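Local coordinates for protein ribose-phosphate pyrophosphokinase (Thermus thermophilus, PDB 7PN0) that probably makes phosphoribosyl pyrophosphate (PRPP) by transferring the diphosphate group of ATP to ribose 5-phosphate, at residues S145-I150 / A176-R181; G171-A176 / L185-I190; G207-K212 / E232-A237; A214-D219 / G225-A230; P254-I259 / P279-L284. One frame throughout, in Å; residues are numbered along the deposited sequence.

The five contacts join helices to the mixed sheet, to one another or, in contact 3, to a turn between two of its strands, in the C-terminal part of the chain. Contacts 1 and 2 use helix 173-183, lie about 11 Å apart between centres and share one sulfate, held by Ser-145, Ala-146 and Arg-175. Contacts 3 and 4 share helix 225-236, its C-terminal and N-terminal ends respectively, with centres about 13 Å apart; Leu-234 CD1 packs on Ile-216 CG2 at 3.8 Å. Contact 5, centred about 12 Å from contact 4, meets it where Arg-258 lies beside Gly-225. The side chains of Leu-173 in contact 2 and Leu-227 in contact 4 are about 12 and 13 Å from a bound ADP.

Contact 1: S145-I150 / A176-R181; sequences SAEPVI and ASALAR. With SO4 (sulfate ion), chain F.
Glu-147 and Ala-178 form the close part of this helix-helix contact. The methyl CB of Ala-178 sits above the carboxylate, 3.5 Å from Glu-147 OE2 and only slightly farther from CD and OE1. Leaving beside the backbone N (chi1 -83°), the glutamate chain then runs extended across the gap. Its OE1 forms a salt bridge with Arg-182, while Arg-181 stays apart, its NH1 5.9 Å from Glu-147 OE1. Shortened to an alanine, this position would probably leave Arg-182 without its charged mate and the Ala-178 methyl without its cover. The helices 147-157 and 173-183 flank strand 163-167 in sequence, and belong to the helical covering of the central sheet in the phosphoribosyltransferase-like fold; Leu-179 also packs on Val-165 of that strand. The apolar side is looser: Ile-150 CG2 and Leu-179 CD1 approach only to 4.4 Å. At the start of helix 147-157, Ser-145 OG takes the N-H of Glu-147 at 3.0 Å as a capping bond. The same hydroxyl donates to O1 of a sulfate at 2.7 Å, and Ala-146 N reaches sulfate O2 at 2.9 Å.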
# COMPACT_ATOMS: atom_id res chain seq x y z
N SER A 145 -12.47 25.75 -12.80
CA SER A 145 -12.79 27.09 -12.29
C SER A 145 -14.17 27.54 -12.79
O SER A 145 -14.46 27.32 -14.00
CB SER A 145 -11.75 28.06 -12.73
OG SER A 145 -12.09 29.37 -12.31
N ALA A 146 -14.94 28.17 -11.92
CA ALA A 146 -16.22 28.87 -12.25
C ALA A 146 -15.95 30.32 -12.66
O ALA A 146 -16.93 30.98 -13.04
CB ALA A 146 -17.18 28.83 -11.11
N GLU A 147 -14.70 30.78 -12.62
CA GLU A 147 -14.39 32.19 -12.93
C GLU A 147 -15.05 32.63 -14.25
O GLU A 147 -15.71 33.66 -14.28
CB GLU A 147 -12.88 32.44 -13.03
CG GLU A 147 -12.18 32.66 -11.69
CD GLU A 147 -10.72 33.05 -11.86
OE1 GLU A 147 -10.36 33.62 -12.91
OE2 GLU A 147 -9.94 32.80 -10.93
N PRO A 148 -14.86 31.94 -15.40
CA PRO A 148 -15.42 32.43 -16.66
C PRO A 148 -16.96 32.47 -16.63
O PRO A 148 -17.54 33.42 -17.15
CB PRO A 148 -14.87 31.45 -17.72
CG PRO A 148 -13.62 30.89 -17.06
CD PRO A 148 -14.00 30.77 -15.61
N VAL A 149 -17.61 31.48 -15.99
CA VAL A 149 -19.10 31.40 -16.05
C VAL A 149 -19.66 32.52 -15.16
O VAL A 149 -20.70 33.13 -15.55
CB VAL A 149 -19.62 30.00 -15.66
CG1 VAL A 149 -21.12 30.03 -15.40
CG2 VAL A 149 -19.32 28.96 -16.74
N ILE A 150 -19.02 32.79 -14.02
CA ILE A 150 -19.51 33.82 -13.04
C ILE A 150 -19.30 35.22 -13.64
O ILE A 150 -20.22 36.08 -13.54
CB ILE A 150 -18.82 33.66 -11.68
CG1 ILE A 150 -19.31 32.39 -10.98
CG2 ILE A 150 -18.99 34.90 -10.79
CD1 ILE A 150 -18.71 32.14 -9.63
N ALA A 176 -12.32 37.66 -5.59
CA ALA A 176 -12.91 38.96 -5.97
C ALA A 176 -12.00 39.69 -6.96
O ALA A 176 -12.51 40.25 -7.96
CB ALA A 176 -13.20 39.78 -4.74
N SER A 177 -10.68 39.71 -6.74
CA SER A 177 -9.70 40.37 -7.63
C SER A 177 -9.72 39.77 -9.04
O SER A 177 -9.55 40.52 -10.03
CB SER A 177 -8.33 40.25 -7.04
OG SER A 177 -7.44 40.96 -7.86
N ALA A 178 -9.82 38.45 -9.14
CA ALA A 178 -9.90 37.71 -10.43
C ALA A 178 -11.13 38.18 -11.19
O ALA A 178 -11.00 38.41 -12.39
CB ALA A 178 -9.97 36.21 -10.20
N LEU A 179 -12.28 38.26 -10.52
CA LEU A 179 -13.56 38.73 -11.12
C LEU A 179 -13.39 40.18 -11.58
O LEU A 179 -13.78 40.51 -12.72
CB LEU A 179 -14.68 38.64 -10.08
CG LEU A 179 -16.00 39.21 -10.57
CD1 LEU A 179 -16.54 38.41 -11.75
CD2 LEU A 179 -17.02 39.23 -9.46
N ALA A 180 -12.81 41.02 -10.74
CA ALA A 180 -12.59 42.45 -11.05
C ALA A 180 -11.76 42.57 -12.32
O ALA A 180 -12.09 43.43 -13.18
CB ALA A 180 -11.94 43.15 -9.88
N ARG A 181 -10.68 41.81 -12.42
CA ARG A 181 -9.77 41.90 -13.59
C ARG A 181 -10.53 41.44 -14.84
O ARG A 181 -10.35 42.08 -15.89
CB ARG A 181 -8.46 41.15 -13.34
CG ARG A 181 -7.54 41.85 -12.32
CD ARG A 181 -6.15 41.23 -12.12
NE ARG A 181 -6.20 39.76 -12.12
CZ ARG A 181 -6.31 38.98 -11.04
NH1 ARG A 181 -6.39 37.67 -11.21
NH2 ARG A 181 -6.35 39.47 -9.81
S SO4 F . -12.58 29.16 -8.70
O1 SO4 F . -11.52 29.16 -9.67
O2 SO4 F . -13.76 28.58 -9.31
O3 SO4 F . -12.89 30.55 -8.27
O4 SO4 F . -12.21 28.36 -7.58

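Contact 2: G171-A176 / L185-I190; sequences GDLKRA and LPLAFI. With SO4 (sulfate ion), chain F.
Apolar packing carries the whole direct contact between Leu-173 and Ala-176 on one side and Leu-187 and Phe-189 on the other. Leu-173 reaches both strand residues. Its CD2 comes to 3.7 Å from Phe-189 CD2, and its CD1 to 4.3 Å from Leu-187 CD2. The leucine branch and the phenylalanine side chain cross at about a right angle, with the methyl meeting the ring obliquely at its CD2-CE2 side. One turn further along, Ala-176 CB lies 3.8 Å from Leu-187 CD1. That methyl comes within range because Leu-187 holds CG anti to its backbone N (chi1 -178°), sending the branch across to the helix.

The segments belong to the beta-alpha-beta crossover of strand 163-167, helix 173-183 and strand 187-194. The two strands lie side by side and parallel, with Ala-188 hydrogen-bonded through its backbone to Val-165 and Ala-167, and the helix packs over them: Ala-176 also touches Val-165 and Leu-173 touches Ala-167.

Ionic bonding is kept to another side of the helix. Arg-175, bent at chi3, presents its NE and NH1 edge to a sulfate probably taken from the crystallisation liquor. NE donates to O3 at 2.8 Å and NH1 to O4 at 3.0 Å, two nearly straight bonds (N-H...O 167° and 168°) that fix the rotation of the guanidinium. Thr-127 is a further ligand of that ion.

Aromatic stacking extends the contact to the second subunit, where the Phe-189 ring meets Phe-189 of that subunit edge to face.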
# COMPACT_ATOMS: atom_id res chain seq x y z
N GLY A 171 -10.16 36.77 3.19
CA GLY A 171 -10.09 35.50 2.44
C GLY A 171 -10.74 35.57 1.06
O GLY A 171 -10.44 34.69 0.24
N ASP A 172 -11.55 36.61 0.79
CA ASP A 172 -12.40 36.74 -0.43
C ASP A 172 -11.69 37.61 -1.48
O ASP A 172 -12.15 37.62 -2.63
CB ASP A 172 -13.78 37.32 -0.09
CG ASP A 172 -14.73 36.37 0.63
OD1 ASP A 172 -14.37 35.16 0.78
OD2 ASP A 172 -15.81 36.85 1.09
N LEU A 173 -10.56 38.24 -1.12
CA LEU A 173 -9.85 39.21 -1.97
C LEU A 173 -9.32 38.55 -3.26
O LEU A 173 -9.38 39.18 -4.33
CB LEU A 173 -8.70 39.79 -1.14
CG LEU A 173 -8.63 41.30 -0.91
CD1 LEU A 173 -9.84 42.07 -1.36
CD2 LEU A 173 -8.34 41.60 0.56
N LYS A 174 -8.80 37.33 -3.18
CA LYS A 174 -8.16 36.68 -4.36
C LYS A 174 -9.21 36.39 -5.44
O LYS A 174 -8.98 36.72 -6.65
CB LYS A 174 -7.44 35.41 -3.91
CG LYS A 174 -6.61 34.75 -5.00
CD LYS A 174 -6.15 33.33 -4.66
CE LYS A 174 -5.58 33.18 -3.26
NZ LYS A 174 -4.28 33.90 -3.11
N ARG A 175 -10.33 35.77 -5.04
CA ARG A 175 -11.43 35.40 -5.96
C ARG A 175 -12.11 36.68 -6.47
O ARG A 175 -12.38 36.80 -7.69
CB ARG A 175 -12.39 34.41 -5.30
CG ARG A 175 -13.54 34.00 -6.21
CD ARG A 175 -14.32 32.79 -5.68
NE ARG A 175 -13.57 31.54 -5.73
CZ ARG A 175 -13.02 30.90 -4.70
NH1 ARG A 175 -12.37 29.77 -4.94
NH2 ARG A 175 -13.07 31.36 -3.45
N ALA A 176 -12.32 37.66 -5.59
CA ALA A 176 -12.91 38.96 -5.97
C ALA A 176 -12.00 39.69 -6.96
O ALA A 176 -12.51 40.25 -7.96
CB ALA A 176 -13.20 39.78 -4.74
N LEU A 185 -13.14 46.10 -13.67
CA LEU A 185 -13.83 46.85 -12.60
C LEU A 185 -12.81 47.15 -11.51
O LEU A 185 -11.84 46.39 -11.31
CB LEU A 185 -14.96 46.00 -12.04
CG LEU A 185 -16.40 46.24 -12.51
CD1 LEU A 185 -16.51 46.91 -13.86
CD2 LEU A 185 -17.18 44.94 -12.48
N PRO A 186 -13.05 48.22 -10.74
CA PRO A 186 -12.30 48.48 -9.52
C PRO A 186 -12.66 47.42 -8.48
O PRO A 186 -13.71 46.82 -8.58
CB PRO A 186 -12.78 49.88 -9.07
CG PRO A 186 -14.16 50.04 -9.69
CD PRO A 186 -14.11 49.23 -10.98
N LEU A 187 -11.75 47.21 -7.53
CA LEU A 187 -11.90 46.26 -6.40
C LEU A 187 -11.98 47.07 -5.12
O LEU A 187 -11.15 47.96 -4.96
CB LEU A 187 -10.72 45.29 -6.40
CG LEU A 187 -10.73 44.20 -5.34
CD1 LEU A 187 -11.92 43.28 -5.50
CD2 LEU A 187 -9.44 43.40 -5.39
N ALA A 188 -12.98 46.83 -4.28
CA ALA A 188 -13.11 47.51 -2.98
C ALA A 188 -13.08 46.45 -1.90
O ALA A 188 -13.31 45.28 -2.22
CB ALA A 188 -14.38 48.32 -2.94
N PHE A 189 -12.85 46.87 -0.66
CA PHE A 189 -12.89 46.00 0.53
C PHE A 189 -13.81 46.65 1.56
O PHE A 189 -13.64 47.87 1.84
CB PHE A 189 -11.47 45.75 1.07
CG PHE A 189 -11.46 44.77 2.22
CD1 PHE A 189 -11.69 45.19 3.52
CD2 PHE A 189 -11.29 43.42 1.98
CE1 PHE A 189 -11.76 44.27 4.56
CE2 PHE A 189 -11.34 42.51 3.02
CZ PHE A 189 -11.59 42.93 4.31
N ILE A 190 -14.68 45.88 2.18
CA ILE A 190 -15.54 46.42 3.26
C ILE A 190 -15.29 45.60 4.53
O ILE A 190 -15.58 44.39 4.58
CB ILE A 190 -17.01 46.55 2.80
CG1 ILE A 190 -17.85 47.37 3.79
CG2 ILE A 190 -17.65 45.18 2.52
CD1 ILE A 190 -19.20 47.89 3.21
S SO4 F . -12.58 29.16 -8.70
O1 SO4 F . -11.52 29.16 -9.67
O2 SO4 F . -13.76 28.58 -9.31
O3 SO4 F . -12.89 30.55 -8.27
O4 SO4 F . -12.21 28.36 -7.58

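Contact 3: G207-K212 / E232-A237; sequences GEVEGK and EALMQA
Val-209 and Glu-210 approach Ala-237 on a type II beta turn from Val-209 to Lys-212, closed by Lys-212 N to Val-209 O at 2.9 Å, while the facing segment is the last turn of helix 225-236 and Ala-237, the first residue to leave it. Gly-211 takes the third position of the turn with phi 69°, a positive value that glycine adopts easily. Glu-210 and Ala-237 bring their CA atoms to 6.5 Å, the nearest backbone approach.

The valine is the side chain that does the work, each of its methyls having a different partner. CG1, anti to the carbonyl carbon (chi1 -56°), meets Leu-234 CD2 at 3.8 Å, and the two side chains cross at about a right angle. CG2 turns to the helix end instead, 3.9 Å from Ala-237 CB and 3.8 Å from Ala-237 O. Glu-210 comes no closer than its CA, 4.2 Å from Ala-237 O.

The turn leads from strand 200-206 into strand 213-218. Val-209 also rests on Ala-188 of strand 187-194 and on Val-164 and Val-166 of strand 163-167. Gly-211 is joined by backbone hydrogen bonding to Gly-238, just past the helix, and Lys-212 to Lys-240.

Between the two segments the attraction is thus dispersion among aliphatic groups; the turn's own bond fixes its shape, and its backbone bonds to Gly-238 and Lys-240 probably set its position.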
# COMPACT_ATOMS: atom_id res chain seq x y z
N GLY A 207 -11.52 51.71 -1.40
CA GLY A 207 -12.25 51.87 -2.67
C GLY A 207 -13.56 52.60 -2.44
O GLY A 207 -13.86 52.99 -1.28
N GLU A 208 -14.33 52.79 -3.50
CA GLU A 208 -15.62 53.52 -3.46
C GLU A 208 -16.77 52.58 -3.83
O GLU A 208 -16.64 51.85 -4.84
CB GLU A 208 -15.53 54.70 -4.43
CG GLU A 208 -14.87 55.92 -3.80
CD GLU A 208 -13.73 56.50 -4.62
OE1 GLU A 208 -12.87 55.71 -5.07
OE2 GLU A 208 -13.69 57.74 -4.80
N VAL A 209 -17.86 52.62 -3.07
CA VAL A 209 -19.11 51.91 -3.46
C VAL A 209 -20.31 52.87 -3.54
O VAL A 209 -21.37 52.43 -4.02
CB VAL A 209 -19.39 50.75 -2.49
CG1 VAL A 209 -18.20 49.81 -2.43
CG2 VAL A 209 -19.76 51.27 -1.10
N GLU A 210 -20.18 54.11 -3.08
CA GLU A 210 -21.39 54.97 -2.93
C GLU A 210 -22.01 55.16 -4.32
O GLU A 210 -21.28 55.59 -5.23
CB GLU A 210 -21.07 56.31 -2.28
CG GLU A 210 -22.34 57.07 -1.93
CD GLU A 210 -22.11 58.48 -1.43
OE1 GLU A 210 -23.10 59.24 -1.34
OE2 GLU A 210 -20.95 58.83 -1.15
N GLY A 211 -23.30 54.82 -4.46
CA GLY A 211 -24.09 54.92 -5.71
C GLY A 211 -23.66 53.93 -6.78
O GLY A 211 -24.08 54.08 -7.97
N LYS A 212 -22.85 52.93 -6.41
CA LYS A 212 -22.31 51.97 -7.40
C LYS A 212 -23.10 50.66 -7.29
O LYS A 212 -23.73 50.41 -6.24
CB LYS A 212 -20.80 51.76 -7.23
CG LYS A 212 -19.97 53.04 -7.18
CD LYS A 212 -19.17 53.32 -8.42
CE LYS A 212 -17.79 52.70 -8.40
NZ LYS A 212 -16.86 53.39 -9.33
N GLU A 232 -25.78 44.03 3.70
CA GLU A 232 -26.24 45.03 4.71
C GLU A 232 -25.15 46.09 4.87
O GLU A 232 -25.48 47.29 4.81
CB GLU A 232 -26.55 44.37 6.06
CG GLU A 232 -27.89 43.66 6.13
CD GLU A 232 -28.29 43.31 7.55
OE1 GLU A 232 -27.57 43.70 8.50
OE2 GLU A 232 -29.32 42.65 7.72
N ALA A 233 -23.89 45.68 5.05
CA ALA A 233 -22.73 46.59 5.18
C ALA A 233 -22.67 47.53 3.96
O ALA A 233 -22.40 48.72 4.15
CB ALA A 233 -21.44 45.83 5.30
N LEU A 234 -22.88 46.99 2.76
CA LEU A 234 -22.71 47.72 1.48
C LEU A 234 -23.84 48.73 1.32
O LEU A 234 -23.57 49.86 0.86
CB LEU A 234 -22.68 46.72 0.32
CG LEU A 234 -21.30 46.16 -0.02
CD1 LEU A 234 -21.40 44.91 -0.90
CD2 LEU A 234 -20.44 47.23 -0.70
N MET A 235 -25.06 48.37 1.71
CA MET A 235 -26.18 49.35 1.66
C MET A 235 -25.95 50.41 2.75
O MET A 235 -26.19 51.59 2.47
CB MET A 235 -27.54 48.67 1.83
CG MET A 235 -27.88 47.66 0.71
SD MET A 235 -27.57 48.19 -1.01
CE MET A 235 -28.91 49.36 -1.23
N GLN A 236 -25.39 50.06 3.91
CA GLN A 236 -25.05 51.08 4.96
C GLN A 236 -23.95 52.01 4.43
O GLN A 236 -23.97 53.18 4.84
CB GLN A 236 -24.63 50.45 6.29
CG GLN A 236 -25.79 49.86 7.09
CD GLN A 236 -25.33 48.87 8.14
OE1 GLN A 236 -24.17 48.85 8.57
NE2 GLN A 236 -26.25 48.02 8.56
N ALA A 237 -23.03 51.53 3.58
CA ALA A 237 -21.95 52.36 2.98
C ALA A 237 -22.48 53.09 1.73
O ALA A 237 -21.65 53.72 1.03
CB ALA A 237 -20.72 51.55 2.62

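Contact 4: A214-D219 / G225-A230; sequences ALIVDD and GSLVEA. With SO4 (sulfate ion), chain D.
Ile-216 touches Leu-227 and Ala-230 in the unit that runs from strand 213-218 through a sulfate-binding loop to helix 225-236; the sequence VDDEISTAGS from Val-217 to Ser-226 resembles the PRPP-binding signature of type I phosphoribosyltransferases, here probably the loop that takes ribose 5-phosphate. The first shell is one methyl: Ile-216 CD1 reaches Ala-230 CB at 4.0 Å and Leu-227 CG at 4.3 Å. It also lies 4.1 Å from Leu-227 O. The isoleucine gets there by holding CG1 between the backbone N and the carbonyl carbon (chi1 69°) and then running straight on to CD1, which enters between the two helix residues one turn apart.

Around this core, Ile-216 packs on Val-231 and Leu-234 of the same helix, and both Ile-216 and Leu-227 meet Ala-244 of strand 241-246. The strand itself is held on its two sides by backbone hydrogen bonds, Leu-215 to strand 163-167 and Ile-216 to Tyr-243.

Farther out, the loop and the first turn of the helix surround a sulfate, which Ser-222 N and Ala-224 N also bind. The ion probably occupies the place of the 5-phosphate, as in relatives. Asp-219 OD2 is hydrogen-bonded to His-129, a residue of the ADP pocket. At the helix start, Ser-226 N donates a hydrogen bond to sulfate O3 at 2.9 Å, and Leu-227 N to sulfate O1 at 3.0 Å.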
# COMPACT_ATOMS: atom_id res chain seq x y z
N ALA A 214 -22.59 47.18 -6.61
CA ALA A 214 -21.57 46.34 -5.96
C ALA A 214 -21.81 44.87 -6.36
O ALA A 214 -22.97 44.38 -6.27
CB ALA A 214 -21.64 46.53 -4.48
N LEU A 215 -20.73 44.18 -6.73
CA LEU A 215 -20.74 42.75 -7.06
C LEU A 215 -19.99 42.00 -5.94
O LEU A 215 -18.86 42.40 -5.63
CB LEU A 215 -20.05 42.56 -8.41
CG LEU A 215 -20.53 43.45 -9.55
CD1 LEU A 215 -19.88 43.01 -10.84
CD2 LEU A 215 -22.05 43.41 -9.66
N ILE A 216 -20.58 40.95 -5.37
CA ILE A 216 -19.83 40.07 -4.42
C ILE A 216 -19.79 38.65 -4.96
O ILE A 216 -20.77 38.18 -5.62
CB ILE A 216 -20.36 40.17 -2.99
CG1 ILE A 216 -21.75 39.56 -2.82
CG2 ILE A 216 -20.30 41.63 -2.53
CD1 ILE A 216 -22.35 39.69 -1.44
N VAL A 217 -18.70 37.94 -4.69
CA VAL A 217 -18.54 36.57 -5.23
C VAL A 217 -17.97 35.72 -4.11
O VAL A 217 -17.11 36.23 -3.33
CB VAL A 217 -17.70 36.56 -6.52
CG1 VAL A 217 -16.30 37.14 -6.31
CG2 VAL A 217 -17.65 35.17 -7.14
N ASP A 218 -18.46 34.49 -4.00
CA ASP A 218 -17.90 33.54 -3.01
C ASP A 218 -17.73 32.17 -3.66
O ASP A 218 -18.28 31.94 -4.76
CB ASP A 218 -18.75 33.49 -1.75
CG ASP A 218 -17.94 33.18 -0.49
OD1 ASP A 218 -16.68 33.18 -0.58
OD2 ASP A 218 -18.56 32.96 0.57
N ASP A 219 -17.02 31.26 -2.99
CA ASP A 219 -16.96 29.86 -3.49
C ASP A 219 -18.35 29.23 -3.31
O ASP A 219 -18.81 28.44 -4.18
CB ASP A 219 -15.84 29.06 -2.80
CG ASP A 219 -15.97 28.95 -1.29
OD1 ASP A 219 -16.24 29.99 -0.65
OD2 ASP A 219 -15.81 27.82 -0.73
N GLY A 225 -25.29 33.52 5.56
CA GLY A 225 -24.83 34.39 6.67
C GLY A 225 -23.84 35.46 6.22
O GLY A 225 -24.07 36.66 6.52
N SER A 226 -22.78 35.08 5.49
CA SER A 226 -21.77 36.04 4.98
C SER A 226 -22.34 36.93 3.85
O SER A 226 -22.05 38.16 3.82
CB SER A 226 -20.53 35.34 4.55
OG SER A 226 -19.77 36.20 3.73
N LEU A 227 -23.17 36.39 2.96
CA LEU A 227 -23.81 37.18 1.87
C LEU A 227 -24.64 38.33 2.48
O LEU A 227 -24.41 39.50 2.11
CB LEU A 227 -24.64 36.22 1.00
CG LEU A 227 -25.31 36.81 -0.24
CD1 LEU A 227 -25.73 35.70 -1.19
CD2 LEU A 227 -26.54 37.62 0.13
N VAL A 228 -25.50 38.02 3.42
CA VAL A 228 -26.42 38.95 4.14
C VAL A 228 -25.62 40.09 4.79
O VAL A 228 -25.99 41.28 4.59
CB VAL A 228 -27.27 38.17 5.17
CG1 VAL A 228 -27.62 38.97 6.42
CG2 VAL A 228 -28.53 37.63 4.52
N GLU A 229 -24.56 39.75 5.54
CA GLU A 229 -23.73 40.74 6.27
C GLU A 229 -23.11 41.70 5.27
O GLU A 229 -23.09 42.91 5.52
CB GLU A 229 -22.57 40.07 7.01
CG GLU A 229 -22.91 39.42 8.33
CD GLU A 229 -21.69 39.06 9.17
OE1 GLU A 229 -20.61 39.65 8.93
OE2 GLU A 229 -21.80 38.20 10.06
N ALA A 230 -22.54 41.17 4.18
CA ALA A 230 -21.85 41.99 3.17
C ALA A 230 -22.87 42.95 2.54
O ALA A 230 -22.55 44.14 2.37
CB ALA A 230 -21.18 41.11 2.16
S SO4 D . -22.49 32.16 3.14
O1 SO4 D . -22.98 33.40 2.53
O2 SO4 D . -21.30 31.74 2.43
O3 SO4 D . -22.14 32.43 4.52
O4 SO4 D . -23.47 31.11 3.03

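Contact 5: P254-I259 / P279-L284; sequences PALDRI and PKLRTL. With SO4 (sulfate ion), chain G.
Leu-256 and Ile-259 of helix 255-261 pack against Leu-281 at the edge of the mixed sheet, whose last strand within this chain is 281-284. This helix leads into strand 266-270, the sheet neighbour of 281-284, so the contact covers the end of the phosphoribosyltransferase-like sheet.

Leu-281 sends one methyl to each helix residue. Its CD1 is pressed against Leu-256 CD1 at 3.4 Å, tighter than an ordinary carbon contact, where the two side chains cross obliquely. Its CD2 lies 4.0 Å from Ile-259 CD1, with the isoleucine running at about a right angle. Tyr-251 touches all three residues, and Val-267 backs Ile-259 and Leu-281.

Beside this packing, Lys-280 NZ donates to Ile-259 O at 2.8 Å. The ammonium comes to the oxygen at a C=O...N angle of 153°, tilted 19° from the carbonyl plane. A bend at chi3 (-82°) directs its end there, and Val-264 O is a second acceptor. A leucine in its place would probably leave the carbonyls of Ile-259 and Val-264 without this shared donor and free the helix end to shift against the strand.

On another side of the helix, Arg-258 donates through NH1 to sulfate O4 at 2.7 Å and through NH2 to O1 at 3.1 Å, while Pro-254 CG covers one guanidinium face. Thr-223 also binds that sulfate.

The lysine charge thus sits near the C-terminal end of a short helix, where the carbonyl dipoles are likely to favour it.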
# COMPACT_ATOMS: atom_id res chain seq x y z
N PRO A 254 -31.56 28.75 6.93
CA PRO A 254 -32.28 30.01 6.68
C PRO A 254 -31.91 30.72 5.37
O PRO A 254 -32.34 31.85 5.18
CB PRO A 254 -31.83 30.87 7.88
CG PRO A 254 -30.40 30.41 8.12
CD PRO A 254 -30.39 28.93 7.80
N ALA A 255 -31.09 30.11 4.50
CA ALA A 255 -30.54 30.82 3.32
C ALA A 255 -31.66 31.50 2.50
O ALA A 255 -31.50 32.67 2.13
CB ALA A 255 -29.73 29.87 2.48
N LEU A 256 -32.70 30.76 2.13
CA LEU A 256 -33.72 31.26 1.17
C LEU A 256 -34.49 32.44 1.80
O LEU A 256 -34.61 33.49 1.14
CB LEU A 256 -34.66 30.11 0.79
CG LEU A 256 -34.33 29.40 -0.53
CD1 LEU A 256 -34.75 30.28 -1.69
CD2 LEU A 256 -32.86 29.08 -0.65
N ASP A 257 -34.90 32.29 3.06
CA ASP A 257 -35.59 33.34 3.86
C ASP A 257 -34.69 34.57 3.96
O ASP A 257 -35.20 35.69 3.85
CB ASP A 257 -35.95 32.86 5.27
CG ASP A 257 -37.01 31.77 5.36
OD1 ASP A 257 -37.73 31.51 4.38
OD2 ASP A 257 -37.11 31.18 6.42
N ARG A 258 -33.39 34.38 4.20
CA ARG A 258 -32.42 35.48 4.43
C ARG A 258 -32.23 36.27 3.13
O ARG A 258 -32.21 37.50 3.16
CB ARG A 258 -31.09 34.90 4.91
CG ARG A 258 -31.06 34.57 6.40
CD ARG A 258 -29.72 33.97 6.77
NE ARG A 258 -29.55 33.81 8.19
CZ ARG A 258 -28.48 33.28 8.77
NH1 ARG A 258 -28.43 33.17 10.10
NH2 ARG A 258 -27.48 32.81 8.04
N ILE A 259 -32.08 35.56 2.01
CA ILE A 259 -31.96 36.16 0.66
C ILE A 259 -33.23 36.93 0.32
O ILE A 259 -33.09 38.03 -0.19
CB ILE A 259 -31.62 35.07 -0.36
CG1 ILE A 259 -30.22 34.52 -0.08
CG2 ILE A 259 -31.76 35.58 -1.77
CD1 ILE A 259 -29.90 33.26 -0.87
N PRO A 279 -37.48 33.65 -5.84
CA PRO A 279 -37.65 34.78 -6.75
C PRO A 279 -36.34 35.42 -7.20
O PRO A 279 -36.25 35.81 -8.33
CB PRO A 279 -38.46 35.80 -5.91
CG PRO A 279 -39.23 34.94 -4.94
CD PRO A 279 -38.30 33.78 -4.62
N LYS A 280 -35.35 35.54 -6.32
CA LYS A 280 -34.13 36.29 -6.73
C LYS A 280 -32.99 35.31 -7.05
O LYS A 280 -31.86 35.79 -7.29
CB LYS A 280 -33.77 37.28 -5.62
CG LYS A 280 -34.91 38.23 -5.27
CD LYS A 280 -34.50 39.38 -4.40
CE LYS A 280 -34.43 39.00 -2.94
NZ LYS A 280 -33.72 40.02 -2.13
N LEU A 281 -33.26 34.01 -7.08
CA LEU A 281 -32.20 33.00 -7.35
C LEU A 281 -32.06 32.77 -8.86
O LEU A 281 -33.05 32.65 -9.53
CB LEU A 281 -32.55 31.73 -6.58
CG LEU A 281 -32.60 31.88 -5.06
CD1 LEU A 281 -32.77 30.52 -4.41
CD2 LEU A 281 -31.36 32.57 -4.52
N ARG A 282 -30.83 32.76 -9.39
CA ARG A 282 -30.52 32.46 -10.81
C ARG A 282 -29.53 31.28 -10.87
O ARG A 282 -28.65 31.18 -9.98
CB ARG A 282 -29.93 33.69 -11.47
CG ARG A 282 -29.98 33.67 -12.99
CD ARG A 282 -31.29 34.20 -13.54
NE ARG A 282 -31.07 35.17 -14.61
CZ ARG A 282 -31.59 36.41 -14.66
NH1 ARG A 282 -32.40 36.86 -13.71
NH2 ARG A 282 -31.33 37.19 -15.69
N THR A 283 -29.67 30.44 -11.90
CA THR A 283 -28.79 29.28 -12.10
C THR A 283 -27.85 29.50 -13.28
O THR A 283 -28.29 29.95 -14.34
CB THR A 283 -29.62 28.01 -12.29
OG1 THR A 283 -30.39 27.82 -11.11
CG2 THR A 283 -28.74 26.80 -12.55
N LEU A 284 -26.57 29.18 -13.09
CA LEU A 284 -25.52 29.28 -14.12
C LEU A 284 -25.07 27.84 -14.38
O LEU A 284 -24.34 27.25 -13.54
CB LEU A 284 -24.35 30.14 -13.63
CG LEU A 284 -24.70 31.46 -12.93
CD1 LEU A 284 -23.43 32.14 -12.40
CD2 LEU A 284 -25.47 32.41 -13.87
S SO4 G . -24.94 31.50 10.27
O1 SO4 G . -24.62 32.53 9.33
O2 SO4 G . -24.88 30.21 9.65
O3 SO4 G . -24.01 31.58 11.34
O4 SO4 G . -26.28 31.69 10.76